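PDB 6NBO: N-isopropylammelide isopropylaminohydrolase, which belongs to the amidohydrolase family of TIM-barrel metalloenzymes and holds zinc among histidine and aspartate side chains at one mouth of its barrel. Local coordinates for residues E63-L68 with I248-C253; V157-S162 with D216-E221; D189-A192 with D196-K199. All coordinates share one frame; numbering follows the deposited sequence. Where two conformers were deposited one is given.

Contact 1: residues E63-L68 with I248-C253; sequences EGHTHL and ISHAFC. With ZN (zinc ion), chain B.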
loop_
_atom_site.group_PDB
_atom_site.type_symbol
_atom_site.label_atom_id
_atom_site.label_comp_id
_atom_site.label_asym_id
_atom_site.label_seq_id
_atom_site.Cartn_x
_atom_site.Cartn_y
_atom_site.Cartn_z
ATOM N N GLU A 63 -2.325 3.383 0.165
ATOM C CA GLU A 63 -0.972 3.081 -0.291
ATOM C C GLU A 63 -0.640 1.658 0.145
ATOM O O GLU A 63 -0.428 1.399 1.330
ATOM C CB GLU A 63 0.016 4.106 0.271
ATOM C CG GLU A 63 1.495 3.704 0.170
ATOM C CD GLU A 63 1.938 3.469 -1.247
ATOM O OE1 GLU A 63 1.584 2.408 -1.802
ATOM O OE2 GLU A 63 2.634 4.341 -1.815
ATOM N N GLY A 64 -0.631 0.721 -0.808
ATOM C CA GLY A 64 -0.437 -0.680 -0.488
ATOM C C GLY A 64 1.006 -1.141 -0.387
ATOM O O GLY A 64 1.250 -2.294 -0.015
ATOM N N HIS A 65 1.978 -0.285 -0.726
ATOM C CA HIS A 65 3.387 -0.683 -0.681
ATOM C C HIS A 65 4.260 0.556 -0.788
ATOM O O HIS A 65 4.452 1.094 -1.881
ATOM C CB HIS A 65 3.744 -1.663 -1.805
ATOM C CG HIS A 65 5.152 -2.201 -1.758
ATOM N ND1 HIS A 65 5.431 -3.547 -1.659
ATOM C CD2 HIS A 65 6.355 -1.579 -1.864
ATOM C CE1 HIS A 65 6.743 -3.732 -1.691
ATOM N NE2 HIS A 65 7.325 -2.551 -1.802
ATOM N N THR A 66 4.802 1.015 0.329
ATOM C CA THR A 66 5.839 2.033 0.263
ATOM C C THR A 66 6.884 1.707 1.326
ATOM O O THR A 66 6.828 0.657 1.982
ATOM C CB THR A 66 5.238 3.439 0.408
ATOM O OG1 THR A 66 6.245 4.409 0.072
ATOM C CG2 THR A 66 4.735 3.695 1.844
ATOM N N HIS A 67 7.860 2.621 1.484
ATOM C CA HIS A 67 8.995 2.449 2.390
ATOM C C HIS A 67 9.144 3.793 3.112
ATOM O O HIS A 67 10.005 4.598 2.759
ATOM C CB HIS A 67 10.277 2.053 1.640
ATOM C CG HIS A 67 10.224 0.697 0.999
ATOM N ND1 HIS A 67 10.673 -0.439 1.630
ATOM C CD2 HIS A 67 9.770 0.298 -0.216
ATOM C CE1 HIS A 67 10.519 -1.481 0.828
ATOM N NE2 HIS A 67 9.956 -1.062 -0.292
ATOM N N LEU A 68 8.291 4.022 4.123
ATOM C CA LEU A 68 8.251 5.326 4.784
ATOM C C LEU A 68 9.549 5.620 5.520
ATOM O O LEU A 68 9.894 6.792 5.726
ATOM C CB LEU A 68 7.087 5.415 5.779
ATOM C CG LEU A 68 5.633 5.380 5.292
ATOM C CD1 LEU A 68 4.678 5.398 6.474
ATOM C CD2 LEU A 68 5.340 6.517 4.333
ATOM N N ILE A 248 2.424 -11.130 -2.337
ATOM C CA ILE A 248 3.632 -11.114 -3.159
ATOM C C ILE A 248 3.787 -9.718 -3.732
ATOM O O ILE A 248 2.922 -9.255 -4.485
ATOM C CB ILE A 248 3.570 -12.136 -4.306
ATOM C CG1 ILE A 248 3.092 -13.494 -3.790
ATOM C CG2 ILE A 248 4.956 -12.226 -4.977
ATOM C CD1 ILE A 248 4.051 -14.145 -2.821
ATOM N N SER A 249 4.895 -9.050 -3.409
ATOM C CA SER A 249 5.145 -7.722 -3.958
ATOM C C SER A 249 6.027 -7.814 -5.198
ATOM O O SER A 249 6.995 -8.581 -5.226
ATOM C CB SER A 249 5.806 -6.818 -2.917
ATOM O OG SER A 249 4.860 -6.387 -1.938
ATOM N N HIS A 250 5.686 -6.999 -6.206
ATOM C CA HIS A 250 6.385 -6.825 -7.478
ATOM C C HIS A 250 6.065 -7.977 -8.428
ATOM O O HIS A 250 5.328 -7.786 -9.402
ATOM C CB HIS A 250 7.888 -6.652 -7.249
ATOM C CG HIS A 250 8.211 -5.513 -6.329
ATOM N ND1 HIS A 250 7.594 -4.282 -6.431
ATOM C CD2 HIS A 250 9.045 -5.428 -5.266
ATOM C CE1 HIS A 250 8.051 -3.482 -5.484
ATOM N NE2 HIS A 250 8.937 -4.150 -4.766
ATOM N N ALA A 251 6.584 -9.174 -8.150
ATOM C CA ALA A 251 6.201 -10.374 -8.893
ATOM C C ALA A 251 6.458 -10.220 -10.389
ATOM O O ALA A 251 5.656 -10.661 -11.217
ATOM C CB ALA A 251 4.739 -10.736 -8.632
ATOM N N PHE A 252 7.595 -9.595 -10.733
ATOM C CA PHE A 252 7.947 -9.351 -12.129
ATOM C C PHE A 252 7.917 -10.625 -12.969
ATOM O O PHE A 252 7.630 -10.563 -14.171
ATOM C CB PHE A 252 9.342 -8.725 -12.230
ATOM C CG PHE A 252 9.512 -7.470 -11.430
ATOM C CD1 PHE A 252 8.483 -6.549 -11.321
ATOM C CD2 PHE A 252 10.710 -7.209 -10.792
ATOM C CE1 PHE A 252 8.650 -5.386 -10.580
ATOM C CE2 PHE A 252 10.887 -6.055 -10.054
ATOM C CZ PHE A 252 9.857 -5.139 -9.949
ATOM N N CYS A 253 8.228 -11.781 -12.375
ATOM C CA CYS A 253 8.295 -12.997 -13.184
ATOM C C CYS A 253 6.958 -13.333 -13.830
ATOM O O CYS A 253 6.936 -14.025 -14.854
ATOM C CB CYS A 253 8.777 -14.183 -12.341
ATOM S SG CYS A 253 7.654 -14.691 -11.007
HETATM ZN ZN ZN B . 9.366 -2.350 -2.052
#
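His65 lays its imidazole across the gap to strand 246-250, overlapping Ser249 at the ring edge and His250 obliquely beyond. It opens the His-Thr-His sequence at the end of the first barrel strand, the HxH metal-binding motif of the amidohydrolase family, here within a TIM barrel. CG of His65 stands anti to the backbone N (chi1 -175°), which carries the ring into the barrel interior, where its two nitrogens have separate tasks. His65 NE2 coordinates the zinc ion at 2.1 Å. His65 ND1 donates to Ser249 OG at 2.9 Å; the acceptor lies close to the ring plane, but the N-H...O angle of 131° marks a clearly bent bond. Together the zinc bond at NE2 and the serine bond at ND1 restrict the rotation of the ring. Ser249 is thus a second-shell residue, and Asp216, whose OD1 is hydrogen-bonded to its OG, lies one layer further out. His67 supplies a second ligand, its NE2 lying 2.3 Å from the same zinc, while His218 and Asp304 complete the four-residue site. His250 approaches differently: its ring centroid is 4.8 Å from that of His65, with the planes at 56°. His250 belongs with Asp304 to another zinc site, and its NE2 stays 3.3 Å from the zinc held by His65, too far for a bond. On the approach to the motif, the backbone N of His65 donates a nearly straight hydrogen bond of 2.9 Å to Glu63 OE1, which receives it from above the carboxylate plane.

Contact 2: residues V157-S162 with D216-E221; sequences VAFPQS and DLHLHE. With ZN (zinc ion), chain B.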
loop_
_atom_site.group_PDB
_atom_site.type_symbol
_atom_site.label_atom_id
_atom_site.label_comp_id
_atom_site.label_asym_id
_atom_site.label_seq_id
_atom_site.Cartn_x
_atom_site.Cartn_y
_atom_site.Cartn_z
ATOM N N VAL A 157 5.414 -3.762 7.691
ATOM C CA VAL A 157 6.064 -5.011 7.310
ATOM C C VAL A 157 7.527 -4.937 7.736
ATOM O O VAL A 157 8.264 -4.056 7.279
ATOM C CB VAL A 157 5.973 -5.259 5.795
ATOM C CG1 VAL A 157 6.502 -6.663 5.469
ATOM C CG2 VAL A 157 4.548 -5.084 5.291
ATOM N N ALA A 158 7.964 -5.873 8.578
ATOM C CA ALA A 158 9.367 -5.930 9.008
ATOM C C ALA A 158 10.200 -6.526 7.879
ATOM O O ALA A 158 10.118 -7.732 7.618
ATOM C CB ALA A 158 9.492 -6.761 10.284
ATOM N N PHE A 159 11.019 -5.698 7.221
ATOM C CA PHE A 159 11.639 -6.046 5.937
ATOM C C PHE A 159 13.153 -6.225 6.071
ATOM O O PHE A 159 13.882 -5.230 6.213
ATOM C CB PHE A 159 11.316 -4.956 4.908
ATOM C CG PHE A 159 11.909 -5.186 3.537
ATOM C CD1 PHE A 159 11.735 -6.401 2.880
ATOM C CD2 PHE A 159 12.607 -4.171 2.891
ATOM C CE1 PHE A 159 12.271 -6.615 1.613
ATOM C CE2 PHE A 159 13.147 -4.372 1.626
ATOM C CZ PHE A 159 12.981 -5.607 0.988
ATOM N N PRO A 160 13.678 -7.456 6.013
ATOM C CA PRO A 160 15.145 -7.673 6.066
ATOM C C PRO A 160 15.760 -7.372 4.702
ATOM O O PRO A 160 16.077 -8.260 3.900
ATOM C CB PRO A 160 15.248 -9.146 6.463
ATOM C CG PRO A 160 14.026 -9.781 5.768
ATOM C CD PRO A 160 12.927 -8.719 5.840
ATOM N N GLN A 161 15.959 -6.065 4.465
ATOM C CA GLN A 161 16.295 -5.571 3.132
ATOM C C GLN A 161 17.552 -6.226 2.571
ATOM O O GLN A 161 17.635 -6.464 1.363
ATOM C CB GLN A 161 16.447 -4.044 3.171
ATOM C CG GLN A 161 17.179 -3.412 1.984
ATOM C CD GLN A 161 16.316 -3.289 0.738
ATOM O OE1 GLN A 161 15.704 -2.248 0.493
ATOM N NE2 GLN A 161 16.273 -4.350 -0.060
ATOM N N SER A 162 18.525 -6.541 3.420
ATOM C CA SER A 162 19.770 -7.136 2.958
ATOM C C SER A 162 19.826 -8.644 3.165
ATOM O O SER A 162 20.905 -9.228 3.038
ATOM C CB SER A 162 20.957 -6.470 3.654
ATOM O OG SER A 162 20.857 -6.641 5.052
ATOM N N ASP A 216 4.462 -10.434 3.638
ATOM C CA ASP A 216 4.428 -9.682 2.386
ATOM C C ASP A 216 5.852 -9.717 1.855
ATOM O O ASP A 216 6.737 -9.060 2.413
ATOM C CB ASP A 216 3.933 -8.243 2.602
ATOM C CG ASP A 216 3.802 -7.449 1.309
ATOM O OD1 ASP A 216 4.598 -7.663 0.374
ATOM O OD2 ASP A 216 2.894 -6.590 1.228
ATOM N N LEU A 217 6.067 -10.468 0.777
ATOM C CA LEU A 217 7.404 -10.824 0.315
ATOM C C LEU A 217 7.717 -10.097 -0.987
ATOM O O LEU A 217 6.930 -10.157 -1.930
ATOM C CB LEU A 217 7.507 -12.345 0.124
ATOM C CG LEU A 217 7.188 -13.154 1.382
ATOM C CD1 LEU A 217 7.134 -14.635 1.070
ATOM C CD2 LEU A 217 8.214 -12.867 2.485
ATOM N N HIS A 218 8.860 -9.398 -1.025
ATOM C CA HIS A 218 9.375 -8.826 -2.266
ATOM C C HIS A 218 9.889 -9.948 -3.161
ATOM O O HIS A 218 10.797 -10.686 -2.773
ATOM C CB HIS A 218 10.529 -7.853 -1.982
ATOM C CG HIS A 218 10.115 -6.508 -1.467
ATOM N ND1 HIS A 218 9.523 -6.331 -0.236
ATOM C CD2 HIS A 218 10.259 -5.265 -1.997
ATOM C CE1 HIS A 218 9.299 -5.041 -0.036
ATOM N NE2 HIS A 218 9.740 -4.374 -1.090
ATOM N N LEU A 219 9.360 -10.064 -4.377
ATOM C CA LEU A 219 9.845 -11.074 -5.312
ATOM C C LEU A 219 10.240 -10.357 -6.597
ATOM O O LEU A 219 9.389 -10.111 -7.459
ATOM C CB LEU A 219 8.796 -12.165 -5.568
ATOM C CG LEU A 219 9.377 -13.351 -6.351
ATOM C CD1 LEU A 219 10.538 -13.997 -5.582
ATOM C CD2 LEU A 219 8.319 -14.388 -6.687
ATOM N N HIS A 220 11.526 -10.014 -6.710
ATOM C CA HIS A 220 12.058 -9.403 -7.923
ATOM C C HIS A 220 12.564 -10.425 -8.924
ATOM O O HIS A 220 12.887 -10.044 -10.055
ATOM C CB HIS A 220 13.242 -8.478 -7.624
ATOM C CG HIS A 220 13.022 -7.532 -6.494
ATOM N ND1 HIS A 220 13.445 -7.799 -5.209
ATOM C CD2 HIS A 220 12.449 -6.307 -6.458
ATOM C CE1 HIS A 220 13.133 -6.781 -4.427
ATOM N NE2 HIS A 220 12.525 -5.866 -5.161
ATOM N N GLU A 221 12.687 -11.687 -8.524
ATOM C CA GLU A 221 13.373 -12.667 -9.351
ATOM C C GLU A 221 12.659 -12.824 -10.683
ATOM O O GLU A 221 11.430 -12.890 -10.750
ATOM C CB GLU A 221 13.460 -14.003 -8.623
ATOM C CG GLU A 221 14.275 -13.928 -7.338
ATOM C CD GLU A 221 14.241 -15.225 -6.561
ATOM O OE1 GLU A 221 13.458 -16.129 -6.933
ATOM O OE2 GLU A 221 15.015 -15.357 -5.600
HETATM ZN ZN ZN B . 9.366 -2.350 -2.052
#
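Val157 begins the contact on strand 153-159, whose inward side chains meet those of strand 215-219 inside the TIM barrel. Strand 184-188 runs between the two, so side chains make the junction: the nearest CA atoms, of Val157 and Asp216, are still 7.0 Å apart. The valine uses both branches, Val157 CG1 and Val157 CG2 each lying 4.2 Å from Asp216 CB, and thus packs on the aliphatic root of the aspartate. The carboxylate itself is held by other residues, OD2 in a salt bridge with Arg124 and OD1 already engaged by the serine of strand 246-250. Two residues on, Phe159 carries the main overlap. Its CG is anti to the backbone N (chi1 179°), which extends the ring inward to form an offset stack with His218, centroids 4.2 Å apart and planes inclined by 24°. CZ of the phenylalanine sits over the centre of the imidazole, whereas Phe159 CE1 makes the closest approach, 3.3 Å from His218 ND1. This face contact restricts a ring that is also tied at its edge, since His218 NE2 coordinates the zinc ion at 2.3 Å; Phe159 therefore acts as a second-shell residue behind a metal ligand, and His126 meets His218 edge-to-face. After Phe159 the chain folds back through an inverse gamma turn centred on Pro160, with a weak 2.8 Å hydrogen bond from Gln161 N to Phe159 O. The turn brings Gln161 CA over the phenylalanine face opposite His218, 3.7 Å above the ring plane.

Contact 3: residues D189-A192 with D196-K199; sequences DPCA and DPVK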
loop_
_atom_site.group_PDB
_atom_site.type_symbol
_atom_site.label_atom_id
_atom_site.label_comp_id
_atom_site.label_asym_id
_atom_site.label_seq_id
_atom_site.Cartn_x
_atom_site.Cartn_y
_atom_site.Cartn_z
ATOM N N ASP A 189 13.386 -12.474 -2.426
ATOM C CA ASP A 189 14.182 -13.269 -3.361
ATOM C C ASP A 189 14.874 -14.469 -2.722
ATOM O O ASP A 189 16.095 -14.457 -2.491
ATOM C CB ASP A 189 15.185 -12.350 -4.040
ATOM C CG ASP A 189 14.500 -11.166 -4.714
ATOM O OD1 ASP A 189 13.280 -11.262 -4.987
ATOM O OD2 ASP A 189 15.167 -10.147 -4.969
ATOM N N PRO A 190 14.119 -15.541 -2.471
ATOM C CA PRO A 190 14.691 -16.707 -1.781
ATOM C C PRO A 190 15.854 -17.334 -2.531
ATOM O O PRO A 190 16.732 -17.934 -1.900
ATOM C CB PRO A 190 13.495 -17.671 -1.684
ATOM C CG PRO A 190 12.281 -16.772 -1.768
ATOM C CD PRO A 190 12.679 -15.694 -2.736
ATOM N N CYS A 191 15.896 -17.210 -3.857
ATOM C CA CYS A 191 17.044 -17.691 -4.621
ATOM C C CYS A 191 18.124 -16.621 -4.762
ATOM O O CYS A 191 19.274 -16.834 -4.370
ATOM C CB CYS A 191 16.610 -18.163 -6.016
ATOM S SG CYS A 191 15.710 -19.723 -6.052
ATOM N N ALA A 192 17.768 -15.474 -5.340
ATOM C CA ALA A 192 18.785 -14.513 -5.772
ATOM C C ALA A 192 19.479 -13.848 -4.590
ATOM O O ALA A 192 20.678 -13.548 -4.653
ATOM C CB ALA A 192 18.154 -13.452 -6.675
ATOM N N ASP A 196 19.548 -19.949 -0.610
ATOM C CA ASP A 196 19.041 -21.267 -0.232
ATOM C C ASP A 196 17.545 -21.064 -0.096
ATOM O O ASP A 196 17.049 -20.684 0.974
ATOM C CB ASP A 196 19.686 -21.754 1.066
ATOM C CG ASP A 196 19.257 -23.142 1.462
ATOM O OD1 ASP A 196 18.208 -23.611 0.987
ATOM O OD2 ASP A 196 19.967 -23.753 2.284
ATOM N N PRO A 197 16.792 -21.263 -1.187
ATOM C CA PRO A 197 15.391 -20.821 -1.190
ATOM C C PRO A 197 14.510 -21.613 -0.244
ATOM O O PRO A 197 13.601 -21.045 0.372
ATOM C CB PRO A 197 14.975 -21.005 -2.657
ATOM C CG PRO A 197 15.904 -22.072 -3.182
ATOM C CD PRO A 197 17.214 -21.767 -2.506
ATOM N N VAL A 198 14.763 -22.908 -0.106
ATOM C CA VAL A 198 13.950 -23.723 0.788
ATOM C C VAL A 198 14.188 -23.307 2.232
ATOM O O VAL A 198 13.242 -23.114 3.003
ATOM C CB VAL A 198 14.240 -25.214 0.554
ATOM C CG1 VAL A 198 13.657 -26.073 1.676
ATOM C CG2 VAL A 198 13.676 -25.641 -0.808
ATOM N N LYS A 199 15.453 -23.138 2.613
ATOM C CA LYS A 199 15.746 -22.702 3.970
ATOM C C LYS A 199 15.179 -21.313 4.231
ATOM O O LYS A 199 14.604 -21.058 5.294
ATOM C CB LYS A 199 17.251 -22.722 4.219
ATOM C CG LYS A 199 17.618 -22.410 5.664
ATOM C CD LYS A 199 19.103 -22.612 5.918
ATOM C CE LYS A 199 19.491 -22.114 7.312
ATOM N NZ LYS A 199 20.970 -22.000 7.470
#
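Pro197, the first residue of helix 197-211, wedges its pyrrolidine ring against Pro190 and Cys191 of the preceding loop. From CB outward, each ring carbon has an identifiable neighbour. Pro197 CB comes within 3.6 Å of Pro190 O, and Cys191 SG closes in on Pro197 CB to 3.7 Å; Pro190 CB lies 3.8 Å from Pro197 CB. CG continues along the sulfur, while Pro197 CD, where the ring turns back to its nitrogen, passes 3.9 Å from Pro190 O. The cysteine reaches this position with SG anti to its own carbonyl carbon (chi1 -73°), and it also touches Met225 and Tyr228 of helix 223-239. Pro190 O faces Pro197 CA at 3.3 Å, a CA-H...O contact with an angle of 124° at the hydrogen.

Asp196 occupies the N-cap position, its OD1 accepting from Lys199 N at 3.2 Å. The bond is nearly straight at the hydrogen, 165°, yet it enters from well above the carboxylate plane. The cap thus satisfies Lys199 N at the helix start, while Glu221 binds the loop through Cys191 N and Ala192 N. Between 189-192 and 196-199 themselves, apolar ring and sulfur contacts and the single CA-H...O contact make the junction without a conventional hydrogen bond, because the nitrogen of Pro197 has no hydrogen to offer Pro190 O.

How the contacts relate
From the N terminus, the chain passes through 63-68 on the first barrel strand, 56-66, and contact 1 closes the longest of the three loops by joining it to the sixth, 246-250, across the barrel interior. Nested within it, contact 2 links 157-162 to 216-221, and innermost, contact 3 closes the short turn between strand 184-188 and helix 197-211. None cross. Contacts 1 and 2 share the zinc site and touch directly, with Leu217 O and Ser249 N 2.7 Å apart on neighbouring strands. Contact 3 lies outward, joined to contact 2 where Glu221 OE2 meets Cys191 N at 2.7 Å, but about 7 Å from contact 1 between nearest atoms.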